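Local coordinates for protein aminopeptidase YwaD (Bacillus subtilis, PDB 6HC6) that releases amino acids from the N-terminus of peptides, including arginine, lysine and leucine, as a secreted aminopeptidase that binds two zinc ions, at residues G100-L111 with A208-L219. Residues are numbered along the deposited sequence; the frame is centred on the assembly and turned at random.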
loop_
_atom_site.group_PDB
_atom_site.type_symbol
_atom_site.label_atom_id
_atom_site.label_comp_id
_atom_site.label_asym_id
_atom_site.label_seq_id
_atom_site.Cartn_x
_atom_site.Cartn_y
_atom_site.Cartn_z
ATOM N N GLY A 100 16.011 -2.026 13.873
ATOM C CA GLY A 100 17.118 -1.775 14.772
ATOM C C GLY A 100 17.212 -0.318 15.170
ATOM O O GLY A 100 16.221 0.413 15.160
ATOM N N THR A 101 18.433 0.082 15.524
ATOM C CA THR A 101 18.666 1.326 16.235
ATOM C C THR A 101 19.894 2.034 15.680
ATOM O O THR A 101 20.739 1.444 15.002
ATOM C CB THR A 101 18.873 1.094 17.737
ATOM O OG1 THR A 101 19.981 0.207 17.923
ATOM C CG2 THR A 101 17.625 0.488 18.367
ATOM N N LEU A 102 19.995 3.311 16.022
ATOM C CA LEU A 102 21.084 4.147 15.556
ATOM C C LEU A 102 21.412 5.123 16.670
ATOM O O LEU A 102 20.506 5.650 17.318
ATOM C CB LEU A 102 20.690 4.885 14.269
ATOM C CG LEU A 102 21.534 6.091 13.838
ATOM C CD1 LEU A 102 22.899 5.632 13.361
ATOM C CD2 LEU A 102 20.839 6.901 12.728
ATOM N N SER A 103 22.702 5.347 16.909
ATOM C CA SER A 103 23.106 6.303 17.927
ATOM C C SER A 103 24.337 7.049 17.447
ATOM O O SER A 103 25.098 6.563 16.608
ATOM C CB SER A 103 23.387 5.616 19.264
ATOM O OG SER A 103 24.514 4.768 19.153
ATOM N N SER A 104 24.525 8.246 17.992
ATOM C CA SER A 104 25.720 9.025 17.695
ATOM C C SER A 104 25.923 10.029 18.815
ATOM O O SER A 104 25.001 10.775 19.153
ATOM C CB SER A 104 25.594 9.735 16.345
ATOM O OG SER A 104 26.744 10.507 16.057
ATOM N N ALA A 105 27.119 10.026 19.396
ATOM C CA ALA A 105 27.470 10.948 20.476
ATOM C C ALA A 105 26.403 10.954 21.568
ATOM O O ALA A 105 26.016 12.002 22.084
ATOM C CB ALA A 105 27.708 12.359 19.932
ATOM N N GLY A 106 25.910 9.764 21.907
ATOM C CA GLY A 106 24.953 9.600 22.981
ATOM C C GLY A 106 23.519 9.925 22.636
ATOM O O GLY A 106 22.662 9.866 23.525
ATOM N N ARG A 107 23.235 10.287 21.394
ATOM C CA ARG A 107 21.877 10.568 20.945
ATOM C C ARG A 107 21.331 9.326 20.257
ATOM O O ARG A 107 21.939 8.816 19.313
ATOM C CB ARG A 107 21.869 11.772 20.004
ATOM C CG ARG A 107 20.534 12.118 19.362
ATOM C CD ARG A 107 20.771 13.104 18.214
ATOM N NE ARG A 107 19.548 13.706 17.679
ATOM C CZ ARG A 107 19.153 14.951 17.930
ATOM N NH1 ARG A 107 19.876 15.733 18.721
ATOM N NH2 ARG A 107 18.034 15.416 17.393
ATOM N N ASP A 108 20.198 8.829 20.739
ATOM C CA ASP A 108 19.527 7.722 20.079
ATOM C C ASP A 108 18.559 8.280 19.045
ATOM O O ASP A 108 17.872 9.273 19.293
ATOM C CB ASP A 108 18.794 6.844 21.092
ATOM C CG ASP A 108 19.747 6.153 22.064
ATOM O OD1 ASP A 108 20.840 5.705 21.651
ATOM O OD2 ASP A 108 19.401 6.054 23.252
ATOM N N ILE A 109 18.546 7.661 17.866
ATOM C CA ILE A 109 17.818 8.184 16.715
ATOM C C ILE A 109 16.895 7.099 16.187
ATOM O O ILE A 109 17.357 6.015 15.811
ATOM C CB ILE A 109 18.775 8.667 15.609
ATOM C CG1 ILE A 109 19.742 9.701 16.174
ATOM C CG2 ILE A 109 17.991 9.218 14.409
ATOM C CD1 ILE A 109 20.820 10.089 15.221
ATOM N N LEU A 110 15.599 7.390 16.160
ATOM C CA LEU A 110 14.627 6.474 15.582
ATOM C C LEU A 110 14.848 6.335 14.084
ATOM O O LEU A 110 15.128 7.316 13.392
ATOM C CB LEU A 110 13.215 6.986 15.841
ATOM C CG LEU A 110 12.794 7.039 17.301
ATOM C CD1 LEU A 110 11.313 7.402 17.392
ATOM C CD2 LEU A 110 13.067 5.701 17.952
ATOM N N LEU A 111 14.698 5.113 13.575
ATOM C CA LEU A 111 14.980 4.848 12.178
ATOM C C LEU A 111 13.925 3.923 11.598
ATOM O O LEU A 111 13.208 3.225 12.319
ATOM C CB LEU A 111 16.379 4.230 11.992
ATOM C CG LEU A 111 16.618 2.802 12.504
ATOM C CD1 LEU A 111 16.228 1.730 11.478
ATOM C CD2 LEU A 111 18.076 2.617 12.873
ATOM N N ALA A 208 21.263 17.195 12.979
ATOM C CA ALA A 208 22.222 17.031 14.062
ATOM C C ALA A 208 23.383 16.148 13.631
ATOM O O ALA A 208 24.546 16.473 13.889
ATOM C CB ALA A 208 21.533 16.445 15.291
ATOM N N LEU A 209 23.079 15.032 12.958
ATOM C CA LEU A 209 24.113 14.084 12.551
ATOM C C LEU A 209 25.146 14.705 11.626
ATOM O O LEU A 209 26.287 14.235 11.589
ATOM C CB LEU A 209 23.492 12.885 11.841
ATOM C CG LEU A 209 23.009 11.715 12.663
ATOM C CD1 LEU A 209 22.845 10.521 11.723
ATOM C CD2 LEU A 209 23.984 11.445 13.813
ATOM N N THR A 210 24.766 15.711 10.827
ATOM C CA THR A 210 25.753 16.338 9.951
ATOM C C THR A 210 26.891 16.974 10.731
ATOM O O THR A 210 27.914 17.317 10.132
ATOM C CB THR A 210 25.137 17.416 9.050
ATOM O OG1 THR A 210 24.694 18.524 9.845
ATOM C CG2 THR A 210 23.987 16.862 8.224
ATOM N N GLN A 211 26.744 17.140 12.042
ATOM C CA GLN A 211 27.783 17.751 12.856
ATOM C C GLN A 211 28.580 16.743 13.675
ATOM O O GLN A 211 29.499 17.152 14.393
ATOM C CB GLN A 211 27.173 18.800 13.795
ATOM C CG GLN A 211 26.195 19.748 13.128
ATOM C CD GLN A 211 26.840 20.565 12.028
ATOM O OE1 GLN A 211 27.690 21.416 12.292
ATOM N NE2 GLN A 211 26.441 20.309 10.785
ATOM N N GLN A 212 28.260 15.450 13.595
ATOM C CA GLN A 212 28.896 14.438 14.429
ATOM C C GLN A 212 29.976 13.684 13.665
ATOM O O GLN A 212 29.976 13.621 12.436
ATOM C CB GLN A 212 27.874 13.435 14.969
ATOM C CG GLN A 212 26.617 14.054 15.567
ATOM C CD GLN A 212 26.904 15.059 16.647
ATOM O OE1 GLN A 212 27.887 14.939 17.383
ATOM N NE2 GLN A 212 26.045 16.068 16.755
ATOM N N LYS A 213 30.901 13.092 14.424
ATOM C CA LYS A 213 32.032 12.406 13.813
ATOM C C LYS A 213 31.669 11.003 13.328
ATOM O O LYS A 213 32.098 10.594 12.244
ATOM C CB LYS A 213 33.194 12.345 14.802
ATOM C CG LYS A 213 33.759 13.716 15.156
ATOM C CD LYS A 213 34.533 14.305 13.998
ATOM C CE LYS A 213 35.434 15.429 14.473
ATOM N NZ LYS A 213 34.710 16.331 15.421
ATOM N N GLU A 214 30.907 10.243 14.112
ATOM C CA GLU A 214 30.668 8.845 13.786
ATOM C C GLU A 214 29.328 8.414 14.369
ATOM O O GLU A 214 28.741 9.094 15.210
ATOM C CB GLU A 214 31.793 7.946 14.315
ATOM C CG GLU A 214 31.804 7.842 15.827
ATOM C CD GLU A 214 33.116 7.324 16.397
ATOM O OE1 GLU A 214 34.148 7.371 15.694
ATOM O OE2 GLU A 214 33.109 6.868 17.558
ATOM N N ALA A 215 28.862 7.257 13.914
ATOM C CA ALA A 215 27.584 6.719 14.344
ATOM C C ALA A 215 27.684 5.202 14.412
ATOM O O ALA A 215 28.561 4.586 13.800
ATOM C CB ALA A 215 26.456 7.155 13.401
ATOM N N THR A 216 26.781 4.600 15.182
ATOM C CA THR A 216 26.688 3.151 15.291
ATOM C C THR A 216 25.289 2.699 14.915
ATOM O O THR A 216 24.303 3.158 15.506
ATOM C CB THR A 216 27.011 2.665 16.700
ATOM O OG1 THR A 216 28.348 3.043 17.050
ATOM C CG2 THR A 216 26.876 1.154 16.785
ATOM N N LEU A 217 25.212 1.770 13.970
ATOM C CA LEU A 217 23.956 1.216 13.492
ATOM C C LEU A 217 23.867 -0.241 13.919
ATOM O O LEU A 217 24.828 -0.997 13.750
ATOM C CB LEU A 217 23.879 1.356 11.975
ATOM C CG LEU A 217 22.545 1.360 11.261
ATOM C CD1 LEU A 217 21.798 2.634 11.567
ATOM C CD2 LEU A 217 22.833 1.277 9.775
ATOM N N LYS A 218 22.736 -0.623 14.515
ATOM C CA LYS A 218 22.457 -2.012 14.864
ATOM C C LYS A 218 21.173 -2.410 14.156
ATOM O O LYS A 218 20.115 -1.835 14.429
ATOM C CB LYS A 218 22.318 -2.205 16.376
ATOM C CG LYS A 218 23.564 -1.843 17.175
ATOM C CD LYS A 218 23.463 -2.292 18.633
ATOM C CE LYS A 218 24.645 -1.760 19.439
ATOM N NZ LYS A 218 24.529 -2.062 20.895
ATOM N N LEU A 219 21.269 -3.373 13.239
ATOM C CA LEU A 219 20.119 -3.790 12.443
ATOM C C LEU A 219 20.087 -5.304 12.348
ATOM O O LEU A 219 21.090 -5.928 11.992
ATOM C CB LEU A 219 20.155 -3.194 11.035
ATOM C CG LEU A 219 20.016 -1.679 10.902
ATOM C CD1 LEU A 219 20.434 -1.270 9.510
ATOM C CD2 LEU A 219 18.588 -1.221 11.187
HETATM O O HOH W 1 22.832 1.466 17.476
HETATM O O HOH W 2 29.309 8.485 18.109
#
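Thr101 and Ser103 pair with Lys218 and Thr216 as two antiparallel hydrogen-bonded pairs, four backbone bonds joining strand 97-104 to strand 214-222; the straightest runs from Lys218 N to Thr101 O (176° at the hydrogen). Past the last hydrogen-bonded pair, Ser104 continues the link through its side chain. The CB of Ser104 presses on Leu209 CD2 at 3.5 Å, a tight fit for two carbons. Beyond it, chi1 of 179° turns OG away from its own backbone N and toward residues 212-214, where it lies 3.3 Å from Gln212 CB and donates to Glu214 O at 2.6 Å, approaching 23° off the carbonyl plane. Water 2 donates to that same oxygen and accepts from Ala105 N. With an alanine here, Glu214 O would probably lose its side-chain donor, keeping the water, and a gap would open beside Gln212 CB. On the sheet face carrying Leu102 and Leu217, their CD1 atoms meet at 3.7 Å, while Ile109 and Leu209 touch tip to tip. Ala208 CB sits over the centre of one face of the Arg107 guanidinium, whose NH2 is salt-bridged to Asp205. In this PA-domain sheet, away from the two zinc ions, strand 125-131 flanks strand 214-222 on its other edge, and Ile174 and Ile201 of strands 172-176 and 198-201 pack against Leu102.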